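Local atomic coordinates of protein yahD a copper inducible hydrolase (Lactococcus lactis subsp. lactis, PDB entry 3OG9), a protein that probably acts as a hydrolase of the alpha/beta hydrolase fold, is induced by copper, and binds D-malate in a pocket that is probably its active site. Residues M161-Q165 with K166-D170; S187-H191 with Q192-E196. One frame throughout, in Å; residues are numbered along the deposited sequence.

Overall arrangement
Both contacts are local and peripheral, their centres about 16 Å from that of the chain; interaction 1 buries three of its seven touching residues (Val163, Asn167, Phe168), interaction 2 two of seven (Ser187, Gly190). Interaction 1 runs from the loop after strand 151-156 into helix 165-177, interaction 2 from the loop after edge strand 181-186 into helix 195-208. Helix-type backbone bonds and an apolar touch carry the first; a beta turn, a bridging water and a histidine reaching D-malate carry the second. Their centres lie about 15 Å apart, yet Ile162 CD1 is 3.6 Å from His191 CD2 and Val163 CG2 4.2 Å from His191 CE1. Interaction 1 thus gives apolar neighbours to the imidazole that interaction 2 brings to the pocket.

Interaction 1 of 2, residues M161-Q165 with K166-D170; sequences MIVPQ and KNFGD
Pro164 and Phe168 are joined by a backbone hydrogen bond, Phe168 N to Pro164 O at 2.9 Å, with an N-H...O angle of 170°. Gly169 N to Gln165 O repeats it one residue on, also at 2.9 Å and 168°. These two nearly straight i to i+4 bonds form the first turn of helix 165-177, with Pro164 as its N-cap residue.

The apolar contacts lie beside this turn. Val163 CG1 stands 3.9 Å from Phe168 CB; that methyl is anti to the backbone N (chi1 176°), which turns it to the helix. Pro164 meets Asn167 through its ring, CD lying 3.8 Å from Asn167 CB. The Phe168 ring itself leads away from the loop, stacks with Tyr156 and touches Leu154 of strand 151-156.

The polar end of Asn167 is engaged beyond the turn, where OD1 accepts a hydrogen bond from Gln137 N. Just before the turn, Asp160 OD1 accepts from Ile162 N and, weakly, from Val163 N. The two near-straight bonds onto Pro164 O and Gln165 O imply that backbone chemistry fixes where the loop enters the helix, while the side chains add only apolar touches across the turn.

Interaction 2 of 2, residues S187-H191 with Q192-E196; sequences SSLGH and QLTQE. Unlike the reference sequence in segment 192-196: Thr194 (reference Met). With MLT (D-malate), chain C.
The His191 ring meets D-malate and the Gln192 N-H, both approaching obliquely, with Ile162 also packed against it. NE2 gives a weak hydrogen bond to D-malate O4, 3.1 Å long and bent to 130°. NE2 is also hydrogen-bonded to Ser110 OG and ND1 to Asp160 OD2, consistent with the Ser-His-Asp triad of alpha/beta hydrolases. With CG anti to the backbone N (chi1 -154°), the ring extends from the turn into the pocket. Replacing the imidazole by an alanine here is likely to leave Ser110 and Asp160 without the group that links them, and malate O4 without its weak donor.

The backbone behind the ring makes a type II' beta turn, Leu189 to Gln192, in which Gly190 has positive phi (56°). Gln192 N donates the closing hydrogen bond to Leu189 O, 3.2 Å, from above the carbonyl plane. The Gln192 amide lies alongside Leu189, OE1 being 3.9 Å from CD2.

One water accepts from Ser187 OG (2.7 Å) and, weakly, Leu189 N. It donates to Gly190 O (2.6 Å) and Gln192 O, tying the loop's two limbs together.

Thr194 CG2 packs 3.9 Å from Leu189 CB. Thr194 is the N-cap residue of helix 195-208, its OG1 hydrogen-bonded to Glu197 N; the loop links that helix to edge strand 181-186, and Ser187 is backbone-bonded to Tyr156 of strand 151-156.

Interaction 1 of 2, residues M161-Q165 with K166-D170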
ATOM      1  N   MET A 161      -4.103 -17.405  -4.961  1.00 20.27           N
ATOM      2  CA  MET A 161      -5.108 -17.495  -6.022  1.00 20.19           C
ATOM      3  C   MET A 161      -5.475 -16.092  -6.527  1.00 20.47           C
ATOM      4  O   MET A 161      -5.904 -15.923  -7.673  1.00 22.20           O
ATOM      5  N   ILE A 162      -5.289 -15.086  -5.682  1.00 19.14           N
ATOM      6  CA  ILE A 162      -5.762 -13.744  -5.978  1.00 17.92           C
ATOM      7  C   ILE A 162      -4.816 -12.964  -6.883  1.00 16.94           C
ATOM      8  O   ILE A 162      -5.267 -12.137  -7.690  1.00 16.60           O
ATOM      9  CB  ILE A 162      -6.135 -12.979  -4.660  1.00 18.54           C
ATOM     10  CG1 ILE A 162      -7.255 -13.760  -3.966  1.00 19.70           C
ATOM     11  CG2 ILE A 162      -6.548 -11.516  -4.950  1.00 19.45           C
ATOM     12  CD1 ILE A 162      -7.546 -13.377  -2.572  1.00 22.78           C
ATOM     13  N   VAL A 163      -3.512 -13.223  -6.762  1.00 13.98           N
ATOM     14  CA  VAL A 163      -2.540 -12.502  -7.553  1.00 13.06           C
ATOM     15  C   VAL A 163      -1.894 -13.478  -8.547  1.00 12.95           C
ATOM     16  O   VAL A 163      -1.077 -14.302  -8.153  1.00 11.74           O
ATOM     17  CB  VAL A 163      -1.447 -11.821  -6.671  1.00 12.00           C
ATOM     18  CG1 VAL A 163      -0.356 -11.142  -7.532  1.00 10.66           C
ATOM     19  CG2 VAL A 163      -2.085 -10.834  -5.676  1.00 11.19           C
ATOM     20  N   PRO A 164      -2.258 -13.374  -9.832  1.00 13.83           N
ATOM     21  CA  PRO A 164      -1.615 -14.138 -10.890  1.00 13.65           C
ATOM     22  C   PRO A 164      -0.126 -13.811 -10.996  1.00 14.14           C
ATOM     23  O   PRO A 164       0.272 -12.640 -10.839  1.00 12.94           O
ATOM     24  CB  PRO A 164      -2.315 -13.637 -12.162  1.00 14.42           C
ATOM     25  CG  PRO A 164      -3.635 -13.118 -11.695  1.00 14.69           C
ATOM     26  CD  PRO A 164      -3.329 -12.499 -10.357  1.00 14.52           C
ATOM     27  N   GLN A 165       0.671 -14.822 -11.338  1.00 14.45           N
ATOM     28  CA  GLN A 165       2.091 -14.622 -11.573  1.00 15.10           C
ATOM     29  C   GLN A 165       2.362 -13.525 -12.600  1.00 14.50           C
ATOM     30  O   GLN A 165       3.208 -12.652 -12.375  1.00 14.27           O
ATOM     31  CB  GLN A 165       2.756 -15.940 -12.021  1.00 16.07           C
ATOM     32  CG  GLN A 165       4.208 -15.789 -12.399  1.00 15.82           C
ATOM     33  CD  GLN A 165       4.890 -17.122 -12.721  1.00 17.76           C
ATOM     34  OE1 GLN A 165       4.995 -18.016 -11.869  1.00 16.51           O
ATOM     35  NE2 GLN A 165       5.392 -17.244 -13.955  1.00 18.02           N
ATOM     36  N   LYS A 166       1.648 -13.566 -13.726  1.00 13.99           N
ATOM     37  CA  LYS A 166       1.874 -12.582 -14.792  1.00 13.54           C
ATOM     38  C   LYS A 166       1.587 -11.202 -14.259  1.00 11.70           C
ATOM     39  O   LYS A 166       2.302 -10.242 -14.569  1.00 10.79           O
ATOM     40  CB  LYS A 166       1.005 -12.860 -16.033  1.00 13.20           C
ATOM     41  CG  LYS A 166       1.137 -11.759 -17.152  1.00 16.00           C
ATOM     42  CD  LYS A 166       0.922 -12.310 -18.564  1.00 19.50           C
ATOM     43  CE  LYS A 166      -0.547 -12.484 -18.905  1.00 25.78           C
ATOM     44  NZ  LYS A 166      -0.709 -13.291 -20.171  1.00 29.14           N
ATOM     45  N   ASN A 167       0.507 -11.090 -13.493  1.00 10.96           N
ATOM     46  CA  ASN A 167       0.144  -9.808 -12.910  1.00 10.73           C
ATOM     47  C   ASN A 167       1.249  -9.276 -11.996  1.00 10.46           C
ATOM     48  O   ASN A 167       1.646  -8.107 -12.108  1.00 10.27           O
ATOM     49  CB  ASN A 167      -1.184  -9.883 -12.140  1.00 11.22           C
ATOM     50  CG  ASN A 167      -1.552  -8.531 -11.528  1.00 10.94           C
ATOM     51  OD1 ASN A 167      -0.772  -7.965 -10.750  1.00 12.02           O
ATOM     52  ND2 ASN A 167      -2.682  -7.977 -11.936  1.00 10.16           N
ATOM     53  N   PHE A 168       1.733 -10.110 -11.068  1.00 10.02           N
ATOM     54  CA  PHE A 168       2.860  -9.686 -10.227  1.00  9.08           C
ATOM     55  C   PHE A 168       4.125  -9.307 -11.036  1.00  8.85           C
ATOM     56  O   PHE A 168       4.782  -8.330 -10.709  1.00  8.74           O
ATOM     57  CB  PHE A 168       3.156 -10.716  -9.128  1.00  9.24           C
ATOM     58  CG  PHE A 168       4.109 -10.199  -8.057  1.00  9.50           C
ATOM     59  CD1 PHE A 168       3.687  -9.228  -7.126  1.00  7.95           C
ATOM     60  CD2 PHE A 168       5.437 -10.672  -8.001  1.00 10.72           C
ATOM     61  CE1 PHE A 168       4.585  -8.728  -6.130  1.00  6.13           C
ATOM     62  CE2 PHE A 168       6.353 -10.176  -7.014  1.00  8.20           C
ATOM     63  CZ  PHE A 168       5.932  -9.200  -6.093  1.00  6.71           C
ATOM     64  N   GLY A 169       4.428 -10.047 -12.112  1.00  8.66           N
ATOM     65  CA  GLY A 169       5.501  -9.656 -13.065  1.00  8.09           C
ATOM     66  C   GLY A 169       5.335  -8.270 -13.676  1.00  7.84           C
ATOM     67  O   GLY A 169       6.323  -7.525 -13.902  1.00  7.44           O
ATOM     68  N   ASP A 170       4.090  -7.918 -13.993  1.00  8.59           N
ATOM     69  CA  ASP A 170       3.782  -6.589 -14.525  1.00  9.24           C
ATOM     70  C   ASP A 170       3.947  -5.503 -13.477  1.00  8.69           C
ATOM     71  O   ASP A 170       4.434  -4.413 -13.784  1.00  9.85           O
ATOM     72  CB  ASP A 170       2.370  -6.524 -15.154  1.00  9.27           C
ATOM     73  CG  ASP A 170       2.315  -7.113 -16.589  1.00 14.39           C
ATOM     74  OD1 ASP A 170       3.314  -7.022 -17.377  1.00 18.87           O
ATOM     75  OD2 ASP A 170       1.243  -7.657 -16.953  1.00 17.31           O
TER

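Interaction 2 of 2, residues S187-H191 with Q192-E196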
ATOM      1  N   SER A 187       6.462 -15.606   0.216  1.00 10.97           N
ATOM      2  CA  SER A 187       5.789 -16.310   1.336  1.00 10.60           C
ATOM      3  C   SER A 187       5.106 -17.591   0.832  1.00 11.09           C
ATOM      4  O   SER A 187       5.081 -17.836  -0.364  1.00 11.16           O
ATOM      5  CB  SER A 187       4.784 -15.391   2.029  1.00 11.07           C
ATOM      6  OG  SER A 187       3.721 -15.062   1.146  1.00  8.48           O
ATOM      7  N   SER A 188       4.584 -18.411   1.738  0.50 11.48           N
ATOM      8  CA  SER A 188       4.044 -19.726   1.345  0.50 12.28           C
ATOM      9  C   SER A 188       2.616 -19.969   1.813  0.50 12.55           C
ATOM     10  O   SER A 188       2.156 -21.116   1.847  0.50 12.88           O
ATOM     11  CB  SER A 188       4.950 -20.865   1.861  0.50 12.42           C
ATOM     12  OG  SER A 188       5.026 -20.833   3.273  0.50 12.07           O
ATOM     13  N   LEU A 189       1.908 -18.906   2.172  1.00 13.01           N
ATOM     14  CA  LEU A 189       0.524 -19.056   2.605  1.00 13.29           C
ATOM     15  C   LEU A 189      -0.512 -18.378   1.711  1.00 13.07           C
ATOM     16  O   LEU A 189      -1.488 -17.861   2.201  1.00 12.48           O
ATOM     17  CB  LEU A 189       0.371 -18.713   4.091  1.00 13.84           C
ATOM     18  CG  LEU A 189       0.707 -20.072   4.739  1.00 19.55           C
ATOM     19  CD1 LEU A 189       1.950 -20.074   5.581  1.00 21.39           C
ATOM     20  CD2 LEU A 189      -0.467 -20.864   5.341  1.00 19.26           C
ATOM     21  N   GLY A 190      -0.312 -18.430   0.392  1.00 11.67           N
ATOM     22  CA  GLY A 190      -1.250 -17.758  -0.500  1.00 11.67           C
ATOM     23  C   GLY A 190      -1.409 -16.277  -0.167  1.00 11.06           C
ATOM     24  O   GLY A 190      -0.439 -15.638   0.167  1.00 10.83           O
ATOM     25  N   HIS A 191      -2.632 -15.758  -0.223  1.00  9.78           N
ATOM     26  CA  HIS A 191      -2.889 -14.318  -0.005  1.00 11.08           C
ATOM     27  C   HIS A 191      -2.720 -13.875   1.446  1.00 11.23           C
ATOM     28  O   HIS A 191      -2.707 -12.651   1.750  1.00 11.47           O
ATOM     29  CB  HIS A 191      -4.309 -13.948  -0.483  1.00 11.49           C
ATOM     30  CG  HIS A 191      -4.473 -12.511  -0.893  1.00 11.26           C
ATOM     31  ND1 HIS A 191      -3.756 -11.940  -1.917  1.00 14.24           N
ATOM     32  CD2 HIS A 191      -5.322 -11.550  -0.449  1.00 13.30           C
ATOM     33  CE1 HIS A 191      -4.120 -10.677  -2.061  1.00 14.27           C
ATOM     34  NE2 HIS A 191      -5.071 -10.415  -1.179  1.00 12.21           N
ATOM     35  N   GLN A 192      -2.605 -14.851   2.355  1.00 11.19           N
ATOM     36  CA  GLN A 192      -2.523 -14.535   3.791  1.00 10.93           C
ATOM     37  C   GLN A 192      -1.226 -13.822   4.190  1.00 11.05           C
ATOM     38  O   GLN A 192      -0.130 -14.277   3.846  1.00 10.65           O
ATOM     39  CB  GLN A 192      -2.612 -15.832   4.580  1.00 12.20           C
ATOM     40  CG  GLN A 192      -2.612 -15.692   6.093  1.00 13.33           C
ATOM     41  CD  GLN A 192      -3.080 -16.987   6.751  1.00 19.08           C
ATOM     42  OE1 GLN A 192      -2.276 -17.880   7.023  1.00 21.00           O
ATOM     43  NE2 GLN A 192      -4.394 -17.107   6.958  1.00 21.72           N
ATOM     44  N   LEU A 193      -1.343 -12.746   4.965  1.00 10.34           N
ATOM     45  CA  LEU A 193      -0.176 -12.083   5.542  1.00 10.18           C
ATOM     46  C   LEU A 193       0.534 -12.978   6.591  1.00 10.25           C
ATOM     47  O   LEU A 193      -0.094 -13.460   7.544  1.00 11.37           O
ATOM     48  CB  LEU A 193      -0.593 -10.753   6.161  1.00  9.46           C
ATOM     49  CG  LEU A 193       0.554  -9.883   6.707  1.00  9.57           C
ATOM     50  CD1 LEU A 193       1.299  -9.327   5.510  1.00  8.25           C
ATOM     51  CD2 LEU A 193       0.017  -8.753   7.601  1.00  9.27           C
ATOM     52  N   THR A 194       1.837 -13.205   6.431  1.00  9.72           N
ATOM     53  CA  THR A 194       2.547 -14.112   7.330  1.00  8.50           C
ATOM     54  C   THR A 194       3.489 -13.374   8.263  1.00  8.86           C
ATOM     55  O   THR A 194       4.001 -12.253   7.946  1.00  7.38           O
ATOM     56  CB  THR A 194       3.419 -15.127   6.553  1.00  9.99           C
ATOM     57  OG1 THR A 194       4.510 -14.407   5.985  1.00  7.48           O
ATOM     58  CG2 THR A 194       2.627 -15.829   5.451  1.00 10.67           C
ATOM     59  N   GLN A 195       3.727 -13.993   9.423  1.00  8.59           N
ATOM     60  CA  GLN A 195       4.663 -13.439  10.413  1.00  9.86           C
ATOM     61  C   GLN A 195       6.038 -13.267   9.787  1.00  8.96           C
ATOM     62  O   GLN A 195       6.766 -12.325  10.106  1.00  9.94           O
ATOM     63  CB  GLN A 195       4.722 -14.330  11.681  1.00 10.60           C
ATOM     64  CG  GLN A 195       3.361 -14.269  12.476  1.00 12.49           C
ATOM     65  CD  GLN A 195       3.250 -15.167  13.728  1.00 14.30           C
ATOM     66  OE1 GLN A 195       2.365 -16.041  13.817  1.00 15.56           O
ATOM     67  NE2 GLN A 195       4.095 -14.911  14.709  1.00 20.15           N
ATOM     68  N   GLU A 196       6.411 -14.196   8.917  1.00  9.40           N
ATOM     69  CA  GLU A 196       7.749 -14.200   8.320  1.00  8.58           C
ATOM     70  C   GLU A 196       7.902 -13.050   7.328  1.00  8.13           C
ATOM     71  O   GLU A 196       8.972 -12.435   7.239  1.00  6.55           O
ATOM     72  CB  GLU A 196       8.045 -15.540   7.620  1.00  8.63           C
ATOM     73  CG  GLU A 196       8.147 -16.748   8.584  1.00 12.68           C
ATOM     74  CD  GLU A 196       6.775 -17.311   9.063  1.00 21.32           C
ATOM     75  OE1 GLU A 196       5.695 -16.872   8.587  1.00 19.13           O
ATOM     76  OE2 GLU A 196       6.789 -18.221   9.933  1.00 25.28           O
TER
HETATM   77  C1  MLT C 500      -8.155  -5.453  -4.754  1.00 18.36           C
HETATM   78  O1  MLT C 500      -9.379  -5.157  -4.814  1.00 16.02           O
HETATM   79  O2  MLT C 500      -7.303  -4.579  -4.461  1.00 13.79           O
HETATM   80  C2  MLT C 500      -7.697  -6.861  -5.060  1.00 21.36           C
HETATM   81  O3  MLT C 500      -8.774  -7.691  -5.457  1.00 24.21           O
HETATM   82  C3  MLT C 500      -6.945  -7.479  -3.880  1.00 22.27           C
HETATM   83  C4  MLT C 500      -7.817  -7.725  -2.672  1.00 25.72           C
HETATM   84  O4  MLT C 500      -7.579  -8.749  -1.996  1.00 28.98           O
HETATM   85  O5  MLT C 500      -8.744  -6.959  -2.298  1.00 22.41           O
HETATM   86  O   HOH W   1       1.310 -15.852   2.127  1.00 10.10           O